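Local coordinates for protein BA42 (Bizionia argentinensis, PDB 4OA3), which is of unknown function, binds two calcium ions and consists of a stand-alone TPM domain, at residues A[7-12]-A[108-113]; A[15-20]-A[141-146]; A[33-38]-A[45-50]; A[83-88]-A[92-97]; A[102-107]-A[114-119]. All blocks are in the same frame, centred on the assembly; numbering follows the deposited sequence.

Contact 1 (A[7-12]-A[108-113]); sequences EFLTAE and GNFKQG
Phe110 has CG anti to its backbone N (chi1 -172°), while Leu9 has CG anti to its carbonyl carbon (chi1 -65°). These torsions bring the phenylalanine ring and the leucine branch together where the loop leading into helix 11-24 packs on the first turn of helix 110-128 in the TPM domain. The two side chains cross at about a right angle. Leu9 uses its CD2 methyl, 3.5 Å from Phe110 CD2, and approaches the ring obliquely. Leu9 CG also lies 3.9 Å from Phe110 CE2. Shortening Leu9 to an alanine would remove both atoms that meet the ring and is likely to open a gap beside Phe110 CD2 and CE2. Phe8 adds its backbone and the root of its side chain, with CB 4.1 Å from Phe110 CE2; its own ring leads away. Leu36 of strand 31-37 touches Phe8, Leu9 and Phe110, so the contact continues onto the sheet. On the other helix, Lys111 folds its end toward the next residue, and its NZ donates to Gln112 OE1 at 2.8 Å.

Contact 2 (A[15-20]-A[141-146]); sequences KAIVDA and NTISKG. With CA (calcium ion), chain B.
Asn141 lies beside Val18 and also binds calcium, so a metal ligand is part of an otherwise apolar contact. Its OD1 is 2.3 Å from the calcium ion. Glu25, Glu31, Asp137 and the carbonyl of Leu139 bind the same ion, and a water is also bound to it. The base of the asparagine faces the helix: in one of the two modelled conformers of Val18, its CG1 lies 4.2 Å from Asn141 CB. Asn141 CG is anti to the carbonyl carbon (chi1 -61°), and this torsion turns the amide away from Val18 and toward the ion. The firmer packing is further along. Ile143 points its CD1 methyl at Ile17, 3.7 Å from Ile17 CG2, and these two side chains meet at about a right angle. Ile17 continues onto Leu114 and Ile118 of helix 110-128, and Ile143 onto Val34 and Leu36 of strand 31-37. The C-terminal tail thus lies against helix 11-24, while its short strand 144-145 pairs with strand 31-37 at the edge of the sheet.

Contact 3 (A[33-38]-A[45-50]); sequences RVHLEK and FDRAMD
Arg47 grips the Glu37 carboxylate side-on with two nitrogens. Arg47 NH2 donates to Glu37 OE1 at 2.7 Å, and Arg47 NE donates to Glu37 OE2 at 2.9 Å. Both bonds are nearly straight, and each uses the syn lone pair of its oxygen. The carboxylate and guanidinium planes are 22° apart, so the salt bridge is close to flat. Glu37 OE1 also accepts from His35 NE2 at 2.7 Å. This donor comes from above the carboxylate plane, while the oxygen lies in the plane of the imidazole. Glu37 OE2 has a further partner, the hydroxyl of Tyr69 on strand 65-71. The salt bridge ties strand 31-37 to helix 44-54, the first two elements of a beta-alpha-beta unit completed by strand 65-71. Arg47 reaches the strand with CG anti to its backbone N (chi1 173°) and a bend at chi2. With an alanine in place of Glu37 the carboxylate is gone, which would probably leave the Arg47 charge without its mate and His35 NE2 and the Tyr69 hydroxyl without their partner. In the second shell, on the other side of the imidazole, His35 ND1 bonds Ser144 OG, and this pair helps fix the rotation of the ring.

Contact 4 (A[83-88]-A[92-97]); sequences KGINDV and DFWDTT
A water joins Asn86 and Trp94. It donates to Asn86 OD1 at 2.7 Å and accepts from Trp94 NE1 at 2.8 Å. The water lies at the edge of the indole, in its plane, as suits the direction of the N-H. Beside it, Ile85 makes the direct contact through one methyl. Its CG2 is 3.9 Å from Phe93 CE2 and 4.2 Å from Trp94 CZ2, and it approaches both rings obliquely. Ile85 CG2 is anti to the backbone N, with CG1 beside that N (chi1 -67°). This turns the methyl branch toward the two aromatics, and Ile85 and Phe93 cross at about a right angle. The aromatics also meet each other. Phe93 CD2 lies 3.6 Å above the indole plane, over its centre, and Trp94 NE1 sits at the edge of the Phe93 ring. A type I beta turn from Asp92 to Asp95 sets these neighbours in place just before helix 95-105. Its closing bond runs from Asp95 N to Asp92 O. Helix 110-128 lies behind the group: Leu125 touches Ile85, Ala124 touches Phe93 and Ala121 touches Trp94. Ile79 of strand 76-81 meets Trp94, so the turn before helix 95-105 touches that strand, helix 83-86 and helix 110-128.

Contact 5 (A[102-107]-A[114-119]); sequences QLQFKQ and LVDGIE
This is a helix-to-helix contact with a polar pair and an apolar pair, formed where the end of helix 95-105 packs against helix 110-128. Gln104 and Asp116 carry the polar part. Their side chains cross at about a right angle, with amide and carboxylate planes 80° apart. The approach is made by the aliphatic part of the glutamine, with Gln104 CG 3.5 Å from Asp116 OD2. Gln104 bends at chi2 (-56°), which folds its amide back beside the carboxylate. A water then links the two groups. It accepts from Gln104 NE2 at 3.0 Å and donates to Asp116 OD2 at 2.7 Å. The remaining oxygens have partners close by in the chain: Gln104 OE1 accepts from Asn109 ND2, and Asp116 OD1 from Gln112 NE2. Both polar side chains are therefore held from more than one direction. The apolar pair is Phe105 and Leu114. Phe105 CZ lies 4.2 Å from Leu114 CD2, and the methyl approaches the ring obliquely. Phe105 also meets the rings of Phe110 and Phe77, while Leu114 goes on to Ile68 and Val70 of strand 65-71. At the turn, Gln107 NE2 donates to Leu103 O at 3.0 Å, tying the side chain back to the last part of helix 95-105. The arrangement is an alpha-alpha hairpin: two consecutive antiparallel helices of the TPM domain joined by a short loop.

In the fold
Contacts 1, 2 and 5 share a core beside the sheet. Leu9 CD1 of contact 1 is 3.6 Å from Ile17 CD1 of contact 2, and Ile17 CD1 is 3.7 Å from Leu114 CD1 of contact 5. Contacts 1 and 5 have centres about 10 Å apart and both use helix 110-128. Contact 3 meets contact 2 just before strand 144-145, where Thr142 O is 2.8 Å from Arg33 NH2. Contact 4 lies apart, its centre about 25 Å from that of contact 1, but Thr97 CG2 reaches Gly117 O of contact 5. Of the five, contact 2 holds a calcium ligand; the side chain of Ile85 in contact 4 is about 12 Å from a calcium ion.

Contact 1 (A[7-12]-A[108-113])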
# COMPACT_ATOMS: atom_id res chain seq x y z
N GLU A 7 -15.40 -11.54 0.48
CA GLU A 7 -15.72 -11.69 -0.94
C GLU A 7 -15.26 -10.47 -1.75
O GLU A 7 -15.43 -10.48 -2.98
CB GLU A 7 -17.22 -11.91 -1.13
N PHE A 8 -14.65 -9.42 -1.09
CA PHE A 8 -14.13 -8.23 -1.78
C PHE A 8 -13.31 -8.66 -3.01
O PHE A 8 -13.42 -8.08 -4.09
CB PHE A 8 -13.17 -7.39 -0.88
CG PHE A 8 -13.58 -6.98 0.53
CD1 PHE A 8 -14.79 -6.35 0.77
CD2 PHE A 8 -12.69 -7.09 1.59
CE1 PHE A 8 -15.15 -5.94 2.06
CE2 PHE A 8 -13.04 -6.67 2.88
CZ PHE A 8 -14.26 -6.09 3.10
N LEU A 9 -12.45 -9.70 -2.82
CA LEU A 9 -11.57 -10.21 -3.84
C LEU A 9 -11.70 -11.69 -3.97
O LEU A 9 -11.81 -12.40 -2.97
CB LEU A 9 -10.10 -9.93 -3.42
CG LEU A 9 -9.69 -8.47 -3.32
CD1 LEU A 9 -8.34 -8.36 -2.59
CD2 LEU A 9 -9.56 -7.85 -4.70
N THR A 10 -11.58 -12.20 -5.21
CA THR A 10 -11.51 -13.65 -5.38
C THR A 10 -10.08 -14.09 -5.02
O THR A 10 -9.16 -13.25 -4.94
CB THR A 10 -11.77 -14.08 -6.83
OG1 THR A 10 -10.72 -13.59 -7.65
CG2 THR A 10 -13.15 -13.62 -7.36
N ALA A 11 -9.87 -15.40 -4.89
CA ALA A 11 -8.53 -15.92 -4.60
C ALA A 11 -7.57 -15.54 -5.73
O ALA A 11 -6.43 -15.18 -5.46
CB ALA A 11 -8.57 -17.44 -4.47
N GLU A 12 -8.03 -15.62 -6.98
CA GLU A 12 -7.21 -15.26 -8.13
C GLU A 12 -6.82 -13.76 -8.07
O GLU A 12 -5.68 -13.42 -8.36
CB GLU A 12 -7.96 -15.59 -9.44
CG GLU A 12 -7.15 -15.32 -10.70
CD GLU A 12 -7.81 -15.83 -11.97
OE1 GLU A 12 -8.79 -15.20 -12.43
OE2 GLU A 12 -7.35 -16.87 -12.50
N GLY A 108 -14.97 0.39 -11.43
CA GLY A 108 -15.34 -0.89 -10.84
C GLY A 108 -14.27 -1.96 -10.96
O GLY A 108 -14.57 -3.15 -10.84
N ASN A 109 -13.00 -1.56 -11.17
CA ASN A 109 -11.90 -2.51 -11.34
C ASN A 109 -11.09 -2.50 -10.06
O ASN A 109 -10.02 -1.91 -9.98
CB ASN A 109 -11.04 -2.11 -12.53
CG ASN A 109 -11.76 -2.10 -13.84
OD1 ASN A 109 -12.73 -2.83 -14.04
ND2 ASN A 109 -11.27 -1.28 -14.77
N PHE A 110 -11.64 -3.14 -9.03
CA PHE A 110 -11.05 -3.14 -7.70
C PHE A 110 -9.66 -3.78 -7.65
O PHE A 110 -8.71 -3.14 -7.20
CB PHE A 110 -12.03 -3.82 -6.74
CG PHE A 110 -11.65 -3.72 -5.29
CD1 PHE A 110 -11.71 -2.50 -4.62
CD2 PHE A 110 -11.38 -4.86 -4.55
CE1 PHE A 110 -11.38 -2.42 -3.27
CE2 PHE A 110 -11.09 -4.78 -3.19
CZ PHE A 110 -11.05 -3.56 -2.57
N LYS A 111 -9.53 -4.99 -8.16
CA LYS A 111 -8.23 -5.66 -8.22
C LYS A 111 -7.23 -4.82 -9.00
O LYS A 111 -6.12 -4.55 -8.53
CB LYS A 111 -8.34 -7.07 -8.84
CG LYS A 111 -7.00 -7.82 -8.98
CD LYS A 111 -6.76 -8.39 -10.37
CE LYS A 111 -6.33 -7.36 -11.37
NZ LYS A 111 -6.16 -7.96 -12.72
N GLN A 112 -7.62 -4.35 -10.19
CA GLN A 112 -6.68 -3.60 -11.01
C GLN A 112 -6.22 -2.29 -10.37
O GLN A 112 -5.07 -1.88 -10.54
CB GLN A 112 -7.25 -3.33 -12.42
CG GLN A 112 -6.16 -3.06 -13.44
CD GLN A 112 -5.23 -4.24 -13.60
OE1 GLN A 112 -5.68 -5.38 -13.81
NE2 GLN A 112 -3.93 -4.02 -13.47
N GLY A 113 -7.10 -1.65 -9.64
CA GLY A 113 -6.71 -0.44 -8.92
C GLY A 113 -5.62 -0.72 -7.92
O GLY A 113 -4.65 0.03 -7.79

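Contact 2 (A[15-20]-A[141-146])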
# COMPACT_ATOMS: atom_id res chain seq x y z
N LYS A 15 -4.27 -13.26 -5.28
CA LYS A 15 -2.98 -13.74 -5.74
C LYS A 15 -2.29 -12.69 -6.62
O LYS A 15 -1.08 -12.48 -6.48
CB LYS A 15 -3.15 -15.06 -6.50
CG LYS A 15 -1.89 -15.55 -7.21
CD LYS A 15 -2.22 -16.68 -8.18
CE LYS A 15 -1.08 -17.20 -9.06
NZ LYS A 15 0.14 -16.35 -9.08
N ALA A 16 -3.03 -12.01 -7.47
CA ALA A 16 -2.48 -10.99 -8.36
C ALA A 16 -1.95 -9.81 -7.55
O ALA A 16 -0.90 -9.24 -7.87
CB ALA A 16 -3.54 -10.52 -9.34
N ILE A 17 -2.65 -9.47 -6.46
CA ILE A 17 -2.22 -8.37 -5.60
C ILE A 17 -0.97 -8.70 -4.85
O ILE A 17 -0.04 -7.89 -4.80
CB ILE A 17 -3.38 -7.93 -4.71
CG1 ILE A 17 -4.53 -7.31 -5.58
CG2 ILE A 17 -2.92 -6.93 -3.67
CD1 ILE A 17 -5.84 -7.27 -4.89
N VAL A 18 -0.92 -9.89 -4.25
CA VAL A 18 0.27 -10.30 -3.51
C VAL A 18 1.48 -10.40 -4.46
O VAL A 18 2.59 -10.04 -4.09
CB VAL A 18 -0.02 -11.64 -2.76
CG1 VAL A 18 1.25 -12.21 -2.14
CG2 VAL A 18 -1.07 -11.42 -1.68
N ASP A 19 1.25 -10.88 -5.69
CA ASP A 19 2.31 -10.98 -6.71
C ASP A 19 2.80 -9.55 -7.10
O ASP A 19 4.01 -9.34 -7.26
CB ASP A 19 1.81 -11.67 -7.99
CG ASP A 19 1.56 -13.16 -7.87
OD1 ASP A 19 1.95 -13.74 -6.85
OD2 ASP A 19 0.92 -13.73 -8.77
N ALA A 20 1.88 -8.58 -7.15
CA ALA A 20 2.24 -7.18 -7.46
C ALA A 20 3.12 -6.58 -6.36
O ALA A 20 4.09 -5.89 -6.62
CB ALA A 20 0.99 -6.34 -7.65
N ASN A 141 3.62 -9.88 2.81
CA ASN A 141 2.93 -9.34 1.65
C ASN A 141 1.45 -9.70 1.67
O ASN A 141 0.71 -9.23 0.82
CB ASN A 141 3.57 -9.83 0.38
CG ASN A 141 5.02 -9.43 0.22
OD1 ASN A 141 5.56 -8.57 0.92
ND2 ASN A 141 5.64 -10.00 -0.82
N THR A 142 1.03 -10.46 2.69
CA THR A 142 -0.37 -10.87 2.92
C THR A 142 -1.28 -9.67 2.93
O THR A 142 -0.95 -8.68 3.60
CB THR A 142 -0.48 -11.46 4.35
OG1 THR A 142 0.64 -12.27 4.64
CG2 THR A 142 -1.73 -12.27 4.61
N ILE A 143 -2.50 -9.81 2.38
CA ILE A 143 -3.49 -8.74 2.49
C ILE A 143 -4.09 -8.88 3.89
O ILE A 143 -4.54 -9.97 4.29
CB ILE A 143 -4.57 -8.86 1.40
CG1 ILE A 143 -3.91 -8.72 0.01
CG2 ILE A 143 -5.68 -7.77 1.59
CD1 ILE A 143 -4.86 -8.72 -1.11
N SER A 144 -4.06 -7.80 4.64
CA SER A 144 -4.61 -7.78 5.98
C SER A 144 -6.10 -7.50 5.84
O SER A 144 -6.53 -6.60 5.10
CB SER A 144 -3.91 -6.69 6.79
OG SER A 144 -4.62 -6.39 7.97
N LYS A 145 -6.91 -8.30 6.53
CA LYS A 145 -8.36 -8.12 6.52
C LYS A 145 -8.90 -7.82 7.91
O LYS A 145 -8.53 -8.49 8.86
CB LYS A 145 -9.04 -9.34 5.91
CG LYS A 145 -8.61 -9.55 4.47
CD LYS A 145 -9.76 -10.03 3.59
CE LYS A 145 -9.33 -10.19 2.16
NZ LYS A 145 -8.28 -11.21 2.01
N GLY A 146 -9.72 -6.77 8.01
CA GLY A 146 -10.36 -6.33 9.26
C GLY A 146 -11.86 -6.08 9.04
O GLY A 146 -12.37 -6.38 7.93
OXT GLY A 146 -12.51 -5.57 9.97
CA CA B . 7.05 -7.25 2.05
O HOH W 1 5.03 -6.13 2.70

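Contact 3 (A[33-38]-A[45-50])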
# COMPACT_ATOMS: atom_id res chain seq x y z
N ARG A 33 1.96 -3.00 2.11
CA ARG A 33 0.85 -3.88 2.44
C ARG A 33 -0.46 -3.21 2.12
O ARG A 33 -0.56 -1.97 2.07
CB ARG A 33 0.81 -4.29 3.92
CG ARG A 33 2.03 -5.09 4.32
CD ARG A 33 1.89 -5.79 5.65
NE ARG A 33 0.87 -6.84 5.55
CZ ARG A 33 0.36 -7.48 6.59
NH1 ARG A 33 0.76 -7.19 7.82
NH2 ARG A 33 -0.56 -8.41 6.41
N VAL A 34 -1.47 -4.03 1.88
CA VAL A 34 -2.85 -3.64 1.69
C VAL A 34 -3.64 -4.12 2.88
O VAL A 34 -3.45 -5.26 3.33
CB VAL A 34 -3.42 -4.24 0.39
CG1 VAL A 34 -4.91 -3.99 0.23
CG2 VAL A 34 -2.68 -3.71 -0.82
N HIS A 35 -4.56 -3.26 3.37
CA HIS A 35 -5.52 -3.65 4.40
C HIS A 35 -6.90 -3.32 3.87
O HIS A 35 -7.13 -2.19 3.42
CB HIS A 35 -5.32 -2.93 5.72
CG HIS A 35 -6.40 -3.19 6.74
ND1 HIS A 35 -6.33 -4.27 7.61
CD2 HIS A 35 -7.51 -2.47 7.03
CE1 HIS A 35 -7.38 -4.13 8.42
NE2 HIS A 35 -8.11 -3.09 8.10
N LEU A 36 -7.80 -4.28 3.94
CA LEU A 36 -9.18 -4.10 3.53
C LEU A 36 -10.11 -4.23 4.73
O LEU A 36 -9.97 -5.14 5.53
CB LEU A 36 -9.58 -5.16 2.51
CG LEU A 36 -8.65 -5.29 1.24
CD1 LEU A 36 -9.16 -6.38 0.30
CD2 LEU A 36 -8.55 -3.99 0.48
N GLU A 37 -11.11 -3.34 4.79
CA GLU A 37 -12.18 -3.48 5.77
C GLU A 37 -13.43 -2.84 5.20
O GLU A 37 -13.37 -2.10 4.22
CB GLU A 37 -11.81 -2.98 7.16
CG GLU A 37 -11.56 -1.49 7.29
CD GLU A 37 -10.96 -1.11 8.64
OE1 GLU A 37 -10.30 -1.97 9.28
OE2 GLU A 37 -11.08 0.08 9.01
N LYS A 38 -14.59 -3.17 5.77
CA LYS A 38 -15.84 -2.69 5.17
C LYS A 38 -16.04 -1.18 5.33
O LYS A 38 -16.27 -0.48 4.36
CB LYS A 38 -17.04 -3.44 5.76
N PHE A 45 -7.46 8.96 8.04
CA PHE A 45 -6.01 8.97 8.26
C PHE A 45 -5.68 8.35 9.62
O PHE A 45 -4.80 7.49 9.68
CB PHE A 45 -5.48 10.40 8.18
CG PHE A 45 -3.98 10.54 8.30
CD1 PHE A 45 -3.38 10.78 9.52
CD2 PHE A 45 -3.18 10.40 7.18
CE1 PHE A 45 -2.00 10.95 9.62
CE2 PHE A 45 -1.80 10.58 7.27
CZ PHE A 45 -1.22 10.84 8.49
N ASP A 46 -6.38 8.76 10.70
CA ASP A 46 -6.17 8.21 12.02
C ASP A 46 -6.45 6.70 12.02
O ASP A 46 -5.72 5.95 12.67
CB ASP A 46 -7.03 8.90 13.12
CG ASP A 46 -6.41 10.16 13.69
OD1 ASP A 46 -5.54 10.75 13.03
OD2 ASP A 46 -6.81 10.57 14.80
N ARG A 47 -7.49 6.25 11.32
CA ARG A 47 -7.76 4.82 11.28
C ARG A 47 -6.61 4.10 10.57
O ARG A 47 -6.14 3.06 11.04
CB ARG A 47 -9.11 4.52 10.60
CG ARG A 47 -9.40 3.03 10.38
CD ARG A 47 -9.35 2.21 11.65
NE ARG A 47 -9.64 0.80 11.39
CZ ARG A 47 -9.42 -0.19 12.25
NH1 ARG A 47 -8.92 0.06 13.45
NH2 ARG A 47 -9.66 -1.45 11.90
N ALA A 48 -6.18 4.62 9.43
CA ALA A 48 -5.05 3.97 8.72
C ALA A 48 -3.79 3.94 9.58
O ALA A 48 -3.07 2.94 9.57
CB ALA A 48 -4.77 4.71 7.43
N MET A 49 -3.51 4.99 10.36
CA MET A 49 -2.38 5.06 11.27
C MET A 49 -2.52 3.97 12.37
O MET A 49 -1.55 3.28 12.65
CB MET A 49 -2.34 6.44 11.91
CG MET A 49 -1.16 6.67 12.78
SD MET A 49 -0.89 8.45 13.06
CE MET A 49 -2.28 8.83 13.99
N ASP A 50 -3.73 3.77 12.91
CA ASP A 50 -3.95 2.70 13.89
C ASP A 50 -3.70 1.34 13.25
O ASP A 50 -3.10 0.46 13.87
CB ASP A 50 -5.39 2.74 14.46
CG ASP A 50 -5.72 3.91 15.38
OD1 ASP A 50 -4.79 4.48 15.99
OD2 ASP A 50 -6.91 4.18 15.56

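Contact 4 (A[83-88]-A[92-97])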
# COMPACT_ATOMS: atom_id res chain seq x y z
N LYS A 83 7.46 7.34 8.78
CA LYS A 83 8.25 8.55 8.94
C LYS A 83 9.43 8.68 8.00
O LYS A 83 9.74 9.80 7.59
CB LYS A 83 8.74 8.68 10.39
CG LYS A 83 9.33 10.05 10.69
CD LYS A 83 9.64 10.22 12.16
CE LYS A 83 10.37 11.53 12.45
NZ LYS A 83 11.73 11.28 12.99
N GLY A 84 10.09 7.58 7.66
CA GLY A 84 11.23 7.62 6.76
C GLY A 84 10.86 8.18 5.41
O GLY A 84 11.62 8.94 4.79
N ILE A 85 9.65 7.86 4.94
CA ILE A 85 9.14 8.40 3.70
C ILE A 85 8.80 9.87 3.87
O ILE A 85 9.22 10.72 3.09
CB ILE A 85 7.90 7.57 3.23
CG1 ILE A 85 8.37 6.14 2.85
CG2 ILE A 85 7.21 8.25 2.03
CD1 ILE A 85 7.28 5.09 2.86
N ASN A 86 7.99 10.18 4.88
CA ASN A 86 7.53 11.55 5.05
C ASN A 86 8.67 12.56 5.27
O ASN A 86 8.53 13.72 4.88
CB ASN A 86 6.52 11.61 6.18
CG ASN A 86 5.27 10.79 5.92
OD1 ASN A 86 4.85 10.59 4.78
ND2 ASN A 86 4.67 10.27 6.98
N ASP A 87 9.79 12.13 5.87
CA ASP A 87 10.94 13.01 6.12
C ASP A 87 11.64 13.45 4.84
O ASP A 87 12.37 14.45 4.87
CB ASP A 87 12.02 12.31 6.97
CG ASP A 87 11.74 12.12 8.45
OD1 ASP A 87 10.82 12.79 8.98
OD2 ASP A 87 12.51 11.37 9.11
N VAL A 88 11.51 12.70 3.74
CA VAL A 88 12.25 13.01 2.49
C VAL A 88 11.45 13.36 1.25
O VAL A 88 12.00 14.00 0.36
CB VAL A 88 13.28 11.90 2.18
CG1 VAL A 88 14.26 11.73 3.33
CG2 VAL A 88 12.62 10.56 1.80
N ASP A 92 3.61 16.18 -3.26
CA ASP A 92 2.90 15.49 -4.33
C ASP A 92 3.32 14.00 -4.47
O ASP A 92 2.90 13.36 -5.42
CB ASP A 92 3.14 16.23 -5.67
CG ASP A 92 4.54 16.13 -6.26
OD1 ASP A 92 5.48 15.74 -5.52
OD2 ASP A 92 4.71 16.46 -7.46
N PHE A 93 4.14 13.47 -3.55
CA PHE A 93 4.71 12.13 -3.66
C PHE A 93 3.75 11.02 -4.01
O PHE A 93 4.05 10.21 -4.90
CB PHE A 93 5.45 11.80 -2.37
CG PHE A 93 6.19 10.48 -2.44
CD1 PHE A 93 7.27 10.32 -3.30
CD2 PHE A 93 5.75 9.38 -1.72
CE1 PHE A 93 7.92 9.08 -3.41
CE2 PHE A 93 6.42 8.16 -1.80
CZ PHE A 93 7.48 8.01 -2.67
N TRP A 94 2.60 10.96 -3.33
CA TRP A 94 1.64 9.89 -3.56
C TRP A 94 0.61 10.16 -4.63
O TRP A 94 -0.24 9.31 -4.85
CB TRP A 94 0.92 9.51 -2.25
CG TRP A 94 1.80 8.89 -1.21
CD1 TRP A 94 2.03 9.35 0.05
CD2 TRP A 94 2.57 7.69 -1.34
NE1 TRP A 94 2.84 8.47 0.74
CE2 TRP A 94 3.17 7.43 -0.10
CE3 TRP A 94 2.77 6.78 -2.39
CZ2 TRP A 94 3.97 6.32 0.12
CZ3 TRP A 94 3.52 5.65 -2.15
CH2 TRP A 94 4.14 5.45 -0.93
N ASP A 95 0.68 11.31 -5.35
CA ASP A 95 -0.36 11.62 -6.30
C ASP A 95 -0.53 10.62 -7.43
O ASP A 95 -1.66 10.27 -7.73
CB ASP A 95 -0.18 13.04 -6.88
CG ASP A 95 -0.35 14.19 -5.90
OD1 ASP A 95 -0.65 13.92 -4.71
OD2 ASP A 95 -0.18 15.36 -6.32
N THR A 96 0.56 10.17 -8.03
CA THR A 96 0.45 9.20 -9.12
C THR A 96 -0.10 7.86 -8.64
O THR A 96 -0.84 7.21 -9.37
CB THR A 96 1.77 9.05 -9.87
OG1 THR A 96 2.84 8.59 -9.05
CG2 THR A 96 2.19 10.33 -10.58
N THR A 97 0.22 7.46 -7.38
CA THR A 97 -0.30 6.21 -6.82
C THR A 97 -1.81 6.32 -6.60
O THR A 97 -2.57 5.46 -7.02
CB THR A 97 0.46 5.89 -5.54
OG1 THR A 97 1.86 5.70 -5.83
CG2 THR A 97 -0.06 4.62 -4.84
O HOH W 2 3.12 9.00 3.46

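Contact 5 (A[102-107]-A[114-119])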
# COMPACT_ATOMS: atom_id res chain seq x y z
N GLN A 102 -7.53 5.29 -8.09
CA GLN A 102 -8.82 5.92 -8.32
C GLN A 102 -9.31 5.71 -9.75
O GLN A 102 -10.48 5.47 -9.97
CB GLN A 102 -8.74 7.41 -8.04
CG GLN A 102 -10.12 8.10 -8.04
CD GLN A 102 -11.00 7.50 -6.97
OE1 GLN A 102 -10.59 7.41 -5.82
NE2 GLN A 102 -12.13 6.92 -7.34
N LEU A 103 -8.40 5.77 -10.72
CA LEU A 103 -8.78 5.55 -12.12
C LEU A 103 -9.48 4.22 -12.28
O LEU A 103 -10.47 4.11 -13.01
CB LEU A 103 -7.55 5.61 -13.00
CG LEU A 103 -7.76 5.30 -14.48
CD1 LEU A 103 -8.72 6.31 -15.15
CD2 LEU A 103 -6.43 5.27 -15.21
N GLN A 104 -8.96 3.18 -11.61
CA GLN A 104 -9.57 1.87 -11.74
C GLN A 104 -10.77 1.72 -10.82
O GLN A 104 -11.75 1.12 -11.24
CB GLN A 104 -8.55 0.78 -11.43
CG GLN A 104 -7.31 0.80 -12.31
CD GLN A 104 -7.68 0.73 -13.76
OE1 GLN A 104 -8.57 -0.03 -14.16
NE2 GLN A 104 -7.06 1.58 -14.57
N PHE A 105 -10.72 2.28 -9.60
CA PHE A 105 -11.85 2.15 -8.68
C PHE A 105 -13.10 2.83 -9.23
O PHE A 105 -14.17 2.26 -9.07
CB PHE A 105 -11.53 2.73 -7.29
CG PHE A 105 -10.71 1.91 -6.33
CD1 PHE A 105 -10.12 0.72 -6.74
CD2 PHE A 105 -10.57 2.30 -5.01
CE1 PHE A 105 -9.39 -0.06 -5.83
CE2 PHE A 105 -9.81 1.54 -4.12
CZ PHE A 105 -9.21 0.38 -4.54
N LYS A 106 -12.96 3.96 -9.94
CA LYS A 106 -14.12 4.64 -10.50
C LYS A 106 -14.77 3.86 -11.64
O LYS A 106 -15.93 4.11 -11.94
CB LYS A 106 -13.81 6.09 -10.89
CG LYS A 106 -13.23 6.31 -12.26
CD LYS A 106 -12.45 7.61 -12.31
CE LYS A 106 -12.42 8.21 -13.69
NZ LYS A 106 -11.54 9.41 -13.76
N GLN A 107 -14.05 2.88 -12.23
CA GLN A 107 -14.57 1.99 -13.27
C GLN A 107 -15.02 0.61 -12.74
O GLN A 107 -15.36 -0.26 -13.54
CB GLN A 107 -13.48 1.74 -14.32
CG GLN A 107 -13.02 2.98 -15.05
CD GLN A 107 -11.95 2.60 -16.03
OE1 GLN A 107 -12.23 2.10 -17.12
NE2 GLN A 107 -10.69 2.84 -15.68
N LEU A 114 -5.77 -1.82 -7.17
CA LEU A 114 -4.74 -2.14 -6.18
C LEU A 114 -3.45 -2.53 -6.87
O LEU A 114 -2.39 -2.09 -6.46
CB LEU A 114 -5.22 -3.25 -5.27
CG LEU A 114 -6.35 -2.81 -4.32
CD1 LEU A 114 -6.92 -3.99 -3.56
CD2 LEU A 114 -5.83 -1.74 -3.32
N VAL A 115 -3.51 -3.35 -7.91
CA VAL A 115 -2.28 -3.75 -8.61
C VAL A 115 -1.57 -2.53 -9.18
O VAL A 115 -0.35 -2.39 -9.05
CB VAL A 115 -2.60 -4.75 -9.73
CG1 VAL A 115 -1.42 -4.93 -10.70
CG2 VAL A 115 -3.01 -6.10 -9.12
N ASP A 116 -2.33 -1.65 -9.84
CA ASP A 116 -1.74 -0.45 -10.44
C ASP A 116 -1.17 0.51 -9.43
O ASP A 116 -0.09 1.09 -9.65
CB ASP A 116 -2.77 0.28 -11.30
CG ASP A 116 -3.15 -0.45 -12.57
OD1 ASP A 116 -2.52 -1.51 -12.89
OD2 ASP A 116 -4.06 0.03 -13.26
N GLY A 117 -1.84 0.65 -8.28
CA GLY A 117 -1.33 1.48 -7.21
C GLY A 117 -0.06 0.91 -6.63
O GLY A 117 0.88 1.65 -6.35
N ILE A 118 -0.01 -0.42 -6.42
CA ILE A 118 1.17 -1.06 -5.87
C ILE A 118 2.35 -0.84 -6.82
O ILE A 118 3.46 -0.51 -6.38
CB ILE A 118 0.89 -2.55 -5.60
CG1 ILE A 118 -0.08 -2.71 -4.39
CG2 ILE A 118 2.21 -3.35 -5.41
CD1 ILE A 118 -0.77 -4.01 -4.33
N GLU A 119 2.13 -1.03 -8.11
CA GLU A 119 3.21 -0.83 -9.08
C GLU A 119 3.73 0.62 -9.05
O GLU A 119 4.94 0.86 -8.99
CB GLU A 119 2.74 -1.19 -10.48
CG GLU A 119 3.82 -1.01 -11.55
CD GLU A 119 3.39 -1.34 -12.96
OE1 GLU A 119 2.24 -1.02 -13.33
OE2 GLU A 119 4.23 -1.86 -13.72
O HOH W 3 -4.62 2.68 -13.16